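Local coordinates for protein aminotransferase, class I and II (Erwinia tasmaniensis, PDB 5Z0Q) that binds pyridoxal-5'-phosphate and belongs to the class I and II aminotransferases, which have the type I fold of PLP-dependent enzymes, at residues 173-184 against 211-219; 121-129 against 353-361. All coordinates share one frame; numbering follows the deposited sequence.

Interaction 1: residues 173-184 against 211-219; sequences NPHNPGGTVYRR and VLEPGVQHI. With PLP (pyridoxal-5'-phosphate), chain M.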
loop_
_atom_site.group_PDB
_atom_site.type_symbol
_atom_site.label_atom_id
_atom_site.label_comp_id
_atom_site.label_asym_id
_atom_site.label_seq_id
_atom_site.Cartn_x
_atom_site.Cartn_y
_atom_site.Cartn_z
ATOM N N ASN A 173 2.920 -1.776 22.996
ATOM C CA ASN A 173 2.642 -2.862 23.929
ATOM C C ASN A 173 2.147 -4.093 23.177
ATOM O O ASN A 173 1.043 -4.071 22.618
ATOM C CB ASN A 173 1.610 -2.420 24.969
ATOM C CG ASN A 173 1.285 -3.512 25.969
ATOM O OD1 ASN A 173 2.083 -4.420 26.198
ATOM N ND2 ASN A 173 0.106 -3.426 26.572
ATOM N N PRO A 174 2.924 -5.191 23.137
ATOM C CA PRO A 174 4.253 -5.377 23.735
ATOM C C PRO A 174 5.315 -4.483 23.099
ATOM O O PRO A 174 5.174 -4.087 21.944
ATOM C CB PRO A 174 4.561 -6.853 23.464
ATOM C CG PRO A 174 3.240 -7.483 23.189
ATOM C CD PRO A 174 2.441 -6.428 22.502
ATOM N N HIS A 175 6.364 -4.172 23.853
ATOM C CA HIS A 175 7.307 -3.135 23.461
ATOM C C HIS A 175 8.416 -3.702 22.586
ATOM O O HIS A 175 9.094 -4.660 22.967
ATOM C CB HIS A 175 7.909 -2.465 24.696
ATOM C CG HIS A 175 8.807 -1.315 24.371
ATOM N ND1 HIS A 175 10.116 -1.482 23.970
ATOM C CD2 HIS A 175 8.583 0.021 24.379
ATOM C CE1 HIS A 175 10.659 -0.299 23.747
ATOM N NE2 HIS A 175 9.750 0.630 23.989
ATOM N N ASN A 176 8.594 -3.103 21.415
ATOM C CA ASN A 176 9.736 -3.331 20.540
ATOM C C ASN A 176 10.797 -2.274 20.824
ATOM O O ASN A 176 10.490 -1.078 20.779
ATOM C CB ASN A 176 9.309 -3.262 19.078
ATOM C CG ASN A 176 10.374 -3.774 18.126
ATOM O OD1 ASN A 176 11.091 -4.726 18.428
ATOM N ND2 ASN A 176 10.477 -3.144 16.964
ATOM N N PRO A 177 12.054 -2.654 21.102
ATOM C CA PRO A 177 12.642 -3.994 21.037
ATOM C C PRO A 177 12.743 -4.744 22.366
ATOM O O PRO A 177 13.169 -5.901 22.368
ATOM C CB PRO A 177 14.041 -3.704 20.507
ATOM C CG PRO A 177 14.383 -2.393 21.171
ATOM C CD PRO A 177 13.088 -1.630 21.337
ATOM N N GLY A 178 12.368 -4.101 23.473
ATOM C CA GLY A 178 12.568 -4.718 24.776
ATOM C C GLY A 178 11.826 -6.032 24.938
ATOM O O GLY A 178 12.342 -6.977 25.541
ATOM N N GLY A 179 10.614 -6.116 24.395
ATOM C CA GLY A 179 9.784 -7.286 24.584
ATOM C C GLY A 179 8.942 -7.269 25.837
ATOM O O GLY A 179 8.409 -8.316 26.224
ATOM N N THR A 180 8.798 -6.115 26.483
ATOM C CA THR A 180 8.053 -6.023 27.728
ATOM C C THR A 180 6.554 -6.058 27.462
ATOM O O THR A 180 6.047 -5.329 26.604
ATOM C CB THR A 180 8.421 -4.740 28.473
ATOM O OG1 THR A 180 9.810 -4.769 28.821
ATOM C CG2 THR A 180 7.585 -4.599 29.738
ATOM N N VAL A 181 5.850 -6.913 28.197
ATOM C CA VAL A 181 4.393 -6.953 28.200
ATOM C C VAL A 181 3.924 -6.134 29.396
ATOM O O VAL A 181 4.079 -6.555 30.548
ATOM C CB VAL A 181 3.865 -8.391 28.265
ATOM C CG1 VAL A 181 2.350 -8.393 28.411
ATOM C CG2 VAL A 181 4.291 -9.169 27.030
ATOM N N TYR A 182 3.352 -4.963 29.132
ATOM C CA TYR A 182 2.962 -4.066 30.211
ATOM C C TYR A 182 1.778 -4.630 30.986
ATOM O O TYR A 182 0.807 -5.119 30.403
ATOM C CB TYR A 182 2.623 -2.682 29.658
ATOM C CG TYR A 182 3.827 -1.931 29.138
ATOM C CD1 TYR A 182 4.673 -1.254 30.006
ATOM C CD2 TYR A 182 4.121 -1.904 27.782
ATOM C CE1 TYR A 182 5.778 -0.569 29.538
ATOM C CE2 TYR A 182 5.223 -1.220 27.304
ATOM C CZ TYR A 182 6.048 -0.555 28.186
ATOM O OH TYR A 182 7.147 0.125 27.715
ATOM N N ARG A 183 1.868 -4.558 32.313
ATOM C CA ARG A 183 0.817 -5.050 33.189
ATOM C C ARG A 183 -0.323 -4.036 33.266
ATOM O O ARG A 183 -0.255 -2.934 32.714
ATOM C CB ARG A 183 1.380 -5.352 34.576
ATOM C CG ARG A 183 2.448 -6.435 34.599
ATOM C CD ARG A 183 1.893 -7.785 34.175
ATOM N NE ARG A 183 2.877 -8.851 34.352
ATOM C CZ ARG A 183 3.770 -9.204 33.434
ATOM N NH1 ARG A 183 3.806 -8.579 32.266
ATOM N NH2 ARG A 183 4.629 -10.185 33.683
ATOM N N ARG A 184 -1.389 -4.414 33.976
ATOM C CA ARG A 184 -2.568 -3.557 34.045
ATOM C C ARG A 184 -2.296 -2.297 34.859
ATOM O O ARG A 184 -2.779 -1.213 34.512
ATOM C CB ARG A 184 -3.748 -4.331 34.629
ATOM C CG ARG A 184 -5.084 -3.640 34.435
ATOM C CD ARG A 184 -6.250 -4.572 34.715
ATOM N NE ARG A 184 -7.518 -3.953 34.339
ATOM C CZ ARG A 184 -8.089 -4.086 33.147
ATOM N NH1 ARG A 184 -7.509 -4.823 32.210
ATOM N NH2 ARG A 184 -9.241 -3.482 32.890
ATOM N N VAL A 211 2.562 -13.255 23.205
ATOM C CA VAL A 211 2.805 -13.223 24.644
ATOM C C VAL A 211 3.176 -14.627 25.106
ATOM O O VAL A 211 2.418 -15.581 24.903
ATOM C CB VAL A 211 1.578 -12.697 25.401
ATOM C CG1 VAL A 211 1.830 -12.718 26.900
ATOM C CG2 VAL A 211 1.231 -11.292 24.930
ATOM N N LEU A 212 4.347 -14.756 25.732
ATOM C CA LEU A 212 4.835 -16.049 26.192
ATOM C C LEU A 212 4.664 -16.270 27.687
ATOM O O LEU A 212 4.645 -17.425 28.126
ATOM C CB LEU A 212 6.321 -16.214 25.850
ATOM C CG LEU A 212 6.779 -15.964 24.415
ATOM C CD1 LEU A 212 8.282 -16.165 24.321
ATOM C CD2 LEU A 212 6.048 -16.872 23.440
ATOM N N GLU A 213 4.550 -15.206 28.471
ATOM C CA GLU A 213 4.519 -15.351 29.920
ATOM C C GLU A 213 3.180 -15.935 30.359
ATOM O O GLU A 213 2.127 -15.415 29.970
ATOM C CB GLU A 213 4.761 -14.000 30.590
ATOM C CG GLU A 213 5.511 -14.088 31.911
ATOM C CD GLU A 213 6.953 -14.541 31.739
ATOM O OE1 GLU A 213 7.479 -14.457 30.609
ATOM O OE2 GLU A 213 7.563 -14.980 32.737
ATOM N N PRO A 214 3.175 -17.003 31.153
ATOM C CA PRO A 214 1.906 -17.603 31.575
ATOM C C PRO A 214 1.170 -16.711 32.562
ATOM O O PRO A 214 1.761 -15.885 33.261
ATOM C CB PRO A 214 2.338 -18.918 32.233
ATOM C CG PRO A 214 3.727 -18.648 32.713
ATOM C CD PRO A 214 4.340 -17.721 31.701
ATOM N N GLY A 215 -0.154 -16.871 32.589
ATOM C CA GLY A 215 -0.993 -16.187 33.557
ATOM C C GLY A 215 -1.124 -14.701 33.286
ATOM O O GLY A 215 -1.822 -13.987 34.013
ATOM N N VAL A 216 -0.457 -14.217 32.241
ATOM C CA VAL A 216 -0.448 -12.801 31.894
ATOM C C VAL A 216 -1.102 -12.630 30.530
ATOM O O VAL A 216 -0.666 -13.237 29.546
ATOM C CB VAL A 216 0.979 -12.219 31.885
ATOM C CG1 VAL A 216 0.940 -10.720 31.602
ATOM C CG2 VAL A 216 1.673 -12.496 33.203
ATOM N N GLN A 217 -2.135 -11.794 30.474
ATOM C CA GLN A 217 -2.877 -11.524 29.253
ATOM C C GLN A 217 -2.528 -10.139 28.729
ATOM O O GLN A 217 -2.408 -9.187 29.506
ATOM C CB GLN A 217 -4.388 -11.615 29.495
ATOM C CG GLN A 217 -5.225 -11.271 28.273
ATOM C CD GLN A 217 -6.595 -10.739 28.634
ATOM O OE1 GLN A 217 -7.490 -11.497 29.003
ATOM N NE2 GLN A 217 -6.763 -9.426 28.534
ATOM N N HIS A 218 -2.364 -10.028 27.412
ATOM C CA HIS A 218 -2.204 -8.719 26.798
ATOM C C HIS A 218 -3.463 -7.883 27.003
ATOM O O HIS A 218 -4.586 -8.373 26.848
ATOM C CB HIS A 218 -1.910 -8.861 25.305
ATOM C CG HIS A 218 -2.082 -7.588 24.536
ATOM N ND1 HIS A 218 -3.224 -7.299 23.820
ATOM C CD2 HIS A 218 -1.258 -6.524 24.376
ATOM C CE1 HIS A 218 -3.094 -6.115 23.249
ATOM N NE2 HIS A 218 -1.911 -5.624 23.570
ATOM N N ILE A 219 -3.271 -6.615 27.349
ATOM C CA ILE A 219 -4.392 -5.724 27.633
ATOM C C ILE A 219 -4.365 -4.562 26.649
ATOM O O ILE A 219 -3.416 -3.766 26.664
ATOM C CB ILE A 219 -4.349 -5.218 29.084
ATOM C CG1 ILE A 219 -4.529 -6.384 30.055
ATOM C CG2 ILE A 219 -5.414 -4.160 29.312
ATOM C CD1 ILE A 219 -4.472 -5.985 31.505
HETATM N N1 PLP M . 5.228 -2.167 14.586
HETATM C C2 PLP M . 6.251 -2.740 15.316
HETATM C C2A PLP M . 6.492 -2.312 16.734
HETATM C C3 PLP M . 7.055 -3.717 14.741
HETATM O O3 PLP M . 8.069 -4.286 15.466
HETATM C C4 PLP M . 6.829 -4.115 13.427
HETATM C C4A PLP M . 7.575 -5.287 12.860
HETATM C C5 PLP M . 5.801 -3.532 12.696
HETATM C C6 PLP M . 5.001 -2.557 13.282
HETATM C C5A PLP M . 5.564 -3.973 11.269
HETATM O O4P PLP M . 4.887 -2.976 10.537
HETATM P P PLP M . 4.780 -3.107 8.936
HETATM O O1P PLP M . 6.149 -3.386 8.362
HETATM O O2P PLP M . 4.240 -1.823 8.349
HETATM O O3P PLP M . 3.847 -4.249 8.610
#
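V181 turns both of its methyl groups to the 211-219 loop, and each finds a different valine. CG1 of V181, set anti to the backbone N (chi1 174°), slides past CG1 of V216 at 4.2 Å, while CG2 of V181 meets CG2 of V211 at 4.3 Å. N173, H218 and I219 join V181 on the buried, closely packed side of the contact. The H218 ring presents its edge to the backbone oxygen of N173, with NE2 of H218 and O of N173 3.5 Å apart, and the side-chain amide plane of N173 is turned 49° from the ring. ND2 of N173 lies 3.5 Å from O of I219. P174 CD lies obliquely to the H218 ring, and F85 packs against it edge-to-face. The amide of N173 also ties its own loop together: OD1 of N173 accepts from N of Y182 at 3.2 Å, the donor standing 47° above the carbonyl plane.

Both loops follow neighbouring parallel strands of the large sheet, 166-172 and 200-204, which helix 184-197 joins in a beta-alpha-beta crossover. The first loop, with cis peptides before P174 and P177, carries the Asn-Pro signature of the family's PLP site, and N176 ND2 comes within 3.1 Å of PLP O3.

The solvent side is looser by contrast, made by two long arginines. R183, bent at its second torsion, lays one guanidinium face over V216, whose CG1 is 3.6 Å from NH1 of R183 and offset toward the rim of the group; NH2 of R183 meanwhile makes a salt bridge to E323. The exposed R184 runs extended and crosses the buried I219 at about a right angle, bringing its guanidinium edge to CD1. V216 itself closes a type II turn that begins at E213, with the exposed G215 in between.

Interaction 2: residues 121-129 against 353-361; sequences ATPIYPPFF and SGRDFGNDR. With PLP (pyridoxal-5'-phosphate), chain M.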
loop_
_atom_site.group_PDB
_atom_site.type_symbol
_atom_site.label_atom_id
_atom_site.label_comp_id
_atom_site.label_asym_id
_atom_site.label_seq_id
_atom_site.Cartn_x
_atom_site.Cartn_y
_atom_site.Cartn_z
ATOM N N ALA A 121 8.687 6.228 24.316
ATOM C CA ALA A 121 9.797 5.673 25.070
ATOM C C ALA A 121 11.035 5.574 24.184
ATOM O O ALA A 121 10.962 5.671 22.958
ATOM C CB ALA A 121 9.438 4.295 25.628
ATOM N N THR A 122 12.188 5.393 24.832
ATOM C CA THR A 122 13.433 5.128 24.131
ATOM C C THR A 122 14.175 4.073 24.946
ATOM O O THR A 122 14.272 4.200 26.181
ATOM C CB THR A 122 14.295 6.381 23.937
ATOM O OG1 THR A 122 15.586 6.006 23.438
ATOM C CG2 THR A 122 14.454 7.147 25.241
ATOM N N PRO A 123 14.683 3.005 24.308
ATOM C CA PRO A 123 14.600 2.742 22.866
ATOM C C PRO A 123 13.199 2.338 22.424
ATOM O O PRO A 123 12.355 2.064 23.276
ATOM C CB PRO A 123 15.582 1.587 22.671
ATOM C CG PRO A 123 15.528 0.854 23.968
ATOM C CD PRO A 123 15.364 1.913 25.024
ATOM N N ILE A 124 12.958 2.304 21.114
ATOM C CA ILE A 124 11.630 2.006 20.590
ATOM C C ILE A 124 11.732 1.689 19.103
ATOM O O ILE A 124 12.786 1.889 18.486
ATOM C CB ILE A 124 10.663 3.179 20.848
ATOM C CG1 ILE A 124 9.208 2.699 20.866
ATOM C CG2 ILE A 124 10.869 4.281 19.817
ATOM C CD1 ILE A 124 8.219 3.771 21.261
ATOM N N TYR A 125 10.647 1.173 18.532
ATOM C CA TYR A 125 10.568 0.939 17.098
ATOM C C TYR A 125 10.938 2.220 16.347
ATOM O O TYR A 125 10.343 3.275 16.605
ATOM C CB TYR A 125 9.153 0.478 16.739
ATOM C CG TYR A 125 8.951 0.002 15.318
ATOM C CD1 TYR A 125 9.829 -0.897 14.730
ATOM C CD2 TYR A 125 7.854 0.425 14.578
ATOM C CE1 TYR A 125 9.637 -1.338 13.434
ATOM C CE2 TYR A 125 7.652 -0.014 13.282
ATOM C CZ TYR A 125 8.547 -0.895 12.716
ATOM O OH TYR A 125 8.350 -1.334 11.426
ATOM N N PRO A 126 11.911 2.171 15.438
ATOM C CA PRO A 126 12.488 3.404 14.861
ATOM C C PRO A 126 11.448 4.340 14.261
ATOM O O PRO A 126 11.567 5.562 14.435
ATOM C CB PRO A 126 13.453 2.871 13.792
ATOM C CG PRO A 126 13.873 1.544 14.320
ATOM C CD PRO A 126 12.676 0.974 15.044
ATOM N N PRO A 127 10.428 3.846 13.543
ATOM C CA PRO A 127 9.428 4.777 12.987
ATOM C C PRO A 127 8.692 5.613 14.027
ATOM O O PRO A 127 8.003 6.567 13.641
ATOM C CB PRO A 127 8.460 3.850 12.241
ATOM C CG PRO A 127 9.291 2.709 11.849
ATOM C CD PRO A 127 10.211 2.485 13.010
ATOM N N PHE A 128 8.816 5.302 15.319
ATOM C CA PHE A 128 8.084 6.062 16.329
ATOM C C PHE A 128 8.621 7.481 16.463
ATOM O O PHE A 128 7.846 8.425 16.649
ATOM C CB PHE A 128 8.130 5.337 17.671
ATOM C CG PHE A 128 7.021 4.349 17.854
ATOM C CD1 PHE A 128 7.031 3.143 17.178
ATOM C CD2 PHE A 128 5.960 4.630 18.695
ATOM C CE1 PHE A 128 6.009 2.234 17.342
ATOM C CE2 PHE A 128 4.936 3.725 18.864
ATOM C CZ PHE A 128 4.960 2.526 18.187
ATOM N N PHE A 129 9.939 7.656 16.383
ATOM C CA PHE A 129 10.517 8.992 16.348
ATOM C C PHE A 129 10.922 9.422 14.946
ATOM O O PHE A 129 11.293 10.586 14.754
ATOM C CB PHE A 129 11.724 9.087 17.295
ATOM C CG PHE A 129 12.784 8.055 17.044
ATOM C CD1 PHE A 129 12.736 6.825 17.680
ATOM C CD2 PHE A 129 13.841 8.321 16.190
ATOM C CE1 PHE A 129 13.713 5.876 17.458
ATOM C CE2 PHE A 129 14.822 7.375 15.963
ATOM C CZ PHE A 129 14.758 6.150 16.599
ATOM N N SER A 353 21.232 -3.240 14.573
ATOM C CA SER A 353 21.974 -2.271 15.366
ATOM C C SER A 353 21.030 -1.492 16.272
ATOM O O SER A 353 19.982 -1.009 15.833
ATOM C CB SER A 353 22.736 -1.315 14.451
ATOM O OG SER A 353 23.447 -0.350 15.209
ATOM N N GLY A 354 21.405 -1.377 17.545
ATOM C CA GLY A 354 20.605 -0.621 18.492
ATOM C C GLY A 354 20.627 0.876 18.277
ATOM O O GLY A 354 19.794 1.578 18.863
ATOM N N ARG A 355 21.557 1.380 17.460
ATOM C CA ARG A 355 21.614 2.815 17.196
ATOM C C ARG A 355 20.342 3.297 16.510
ATOM O O ARG A 355 19.866 4.407 16.774
ATOM C CB ARG A 355 22.842 3.141 16.345
ATOM C CG ARG A 355 23.012 4.619 16.037
ATOM C CD ARG A 355 24.233 4.867 15.162
ATOM N NE ARG A 355 25.460 4.365 15.775
ATOM C CZ ARG A 355 26.197 5.050 16.644
ATOM N NH1 ARG A 355 25.833 6.272 17.009
ATOM N NH2 ARG A 355 27.300 4.513 17.152
ATOM N N ASP A 356 19.776 2.472 15.628
ATOM C CA ASP A 356 18.525 2.823 14.966
ATOM C C ASP A 356 17.357 2.883 15.941
ATOM O O ASP A 356 16.372 3.575 15.666
ATOM C CB ASP A 356 18.229 1.823 13.849
ATOM C CG ASP A 356 19.409 1.625 12.917
ATOM O OD1 ASP A 356 20.146 2.604 12.674
ATOM O OD2 ASP A 356 19.602 0.489 12.433
ATOM N N PHE A 357 17.445 2.179 17.068
ATOM C CA PHE A 357 16.408 2.210 18.089
ATOM C C PHE A 357 16.643 3.284 19.144
ATOM O O PHE A 357 15.740 3.554 19.942
ATOM C CB PHE A 357 16.300 0.842 18.773
ATOM C CG PHE A 357 16.026 -0.294 17.826
ATOM C CD1 PHE A 357 17.068 -0.974 17.219
ATOM C CD2 PHE A 357 14.726 -0.685 17.548
ATOM C CE1 PHE A 357 16.819 -2.021 16.350
ATOM C CE2 PHE A 357 14.471 -1.731 16.679
ATOM C CZ PHE A 357 15.519 -2.400 16.081
ATOM N N GLY A 358 17.824 3.897 19.169
ATOM C CA GLY A 358 18.101 4.965 20.108
ATOM C C GLY A 358 19.036 4.572 21.234
ATOM O O GLY A 358 18.992 5.170 22.312
ATOM N N ASN A 359 19.891 3.575 20.996
ATOM C CA ASN A 359 20.828 3.112 22.025
ATOM C C ASN A 359 21.905 2.277 21.320
ATOM O O ASN A 359 21.728 1.078 21.108
ATOM C CB ASN A 359 20.123 2.314 23.104
ATOM C CG ASN A 359 20.961 2.158 24.356
ATOM O OD1 ASN A 359 22.186 2.059 24.292
ATOM N ND2 ASN A 359 20.300 2.135 25.508
ATOM N N ASP A 360 23.019 2.928 20.980
ATOM C CA ASP A 360 24.101 2.283 20.232
ATOM C C ASP A 360 24.878 1.249 21.053
ATOM O O ASP A 360 25.882 0.736 20.544
ATOM C CB ASP A 360 25.063 3.341 19.686
ATOM C CG ASP A 360 25.927 3.963 20.769
ATOM O OD1 ASP A 360 25.443 4.107 21.912
ATOM O OD2 ASP A 360 27.091 4.308 20.476
ATOM N N ARG A 361 24.485 0.922 22.281
ATOM C CA ARG A 361 25.165 -0.096 23.069
ATOM C C ARG A 361 24.483 -1.453 22.997
ATOM O O ARG A 361 25.012 -2.428 23.541
ATOM C CB ARG A 361 25.272 0.349 24.532
ATOM C CG ARG A 361 26.200 1.531 24.762
ATOM C CD ARG A 361 27.621 1.204 24.331
ATOM N NE ARG A 361 28.051 2.017 23.198
ATOM C CZ ARG A 361 29.227 1.890 22.593
ATOM N NH1 ARG A 361 30.094 0.977 23.010
ATOM N NH2 ARG A 361 29.536 2.675 21.569
HETATM N N1 PLP M . 5.228 -2.167 14.586
HETATM C C2 PLP M . 6.251 -2.740 15.316
HETATM C C2A PLP M . 6.492 -2.312 16.734
HETATM C C3 PLP M . 7.055 -3.717 14.741
HETATM O O3 PLP M . 8.069 -4.286 15.466
HETATM C C4 PLP M . 6.829 -4.115 13.427
HETATM C C4A PLP M . 7.575 -5.287 12.860
HETATM C C5 PLP M . 5.801 -3.532 12.696
HETATM C C6 PLP M . 5.001 -2.557 13.282
HETATM C C5A PLP M . 5.564 -3.973 11.269
HETATM O O4P PLP M . 4.887 -2.976 10.537
HETATM P P PLP M . 4.780 -3.107 8.936
HETATM O O1P PLP M . 6.149 -3.386 8.362
HETATM O O2P PLP M . 4.240 -1.823 8.349
HETATM O O3P PLP M . 3.847 -4.249 8.610
#
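I124 N donates to F357 O at 3.3 Å, in the carbonyl plane and on a lone pair, with an N-H...O angle of 151°, where the bend after strand 117-122 meets residues 354-357, which are helical in their backbone angles. F357 carries most of the side-chain contact. CG of P126 lies over one face of its ring, and CD of P126 is 3.6 Å from CE2 of F357, while the carbonyl oxygen of I124 sits at the ring's edge, 3.4 Å from CD2 of F357. At the root of the side chain, CB of P123 packs on CB of F357. F129 completes the contact from the start of helix 127-134: its CG stands between the backbone N and the carbonyl carbon (chi1 55°), which points the ring back so that CZ of F129 meets O of D356 edge-on at 3.2 Å.

Y125, between these residues, faces the other way. P127 CD covers one side of its ring and PLP the opposite side, with C2 of PLP 3.6 Å above the plane of the Y125 ring, over its centre, an aromatic cover over the PLP ring familiar in this fold. The 353-361 loop links strands 349-353 and 362-364 of the smaller sheet, so the contact joins the two sheet-bearing parts of the chain.

No salt bridge crosses this junction; R355 and R361 both face D360 within their own loop. The chemistry is consistent with a junction held by one backbone hydrogen bond and by apolar contact, with weak C-H...O contacts at most.

How the interactions relate
Interactions 1 and 2 lie about 19 Å apart between centres, yet they meet at PLP, which N176 and Y125 both touch. Along the chain, interaction 1 is nested within the loop closed by interaction 2: 121-129, then 173-184 and 211-219, and finally 353-361. Adjacent parallel strands 117-122 and 166-172 of the large sheet lead into Y125 and N176; 211-219 lies further on in the loop after strand 200-204, whose end carries D204 of the pocket, and 353-361 comes from the smaller sheet. Direct packing joins the two contacts, with ND2 of N176 3.2 Å from CD1 of Y125 and the H175 ring beside I124. Successive strand ends thus bring residues to PLP, which Y66 of the second subunit also binds.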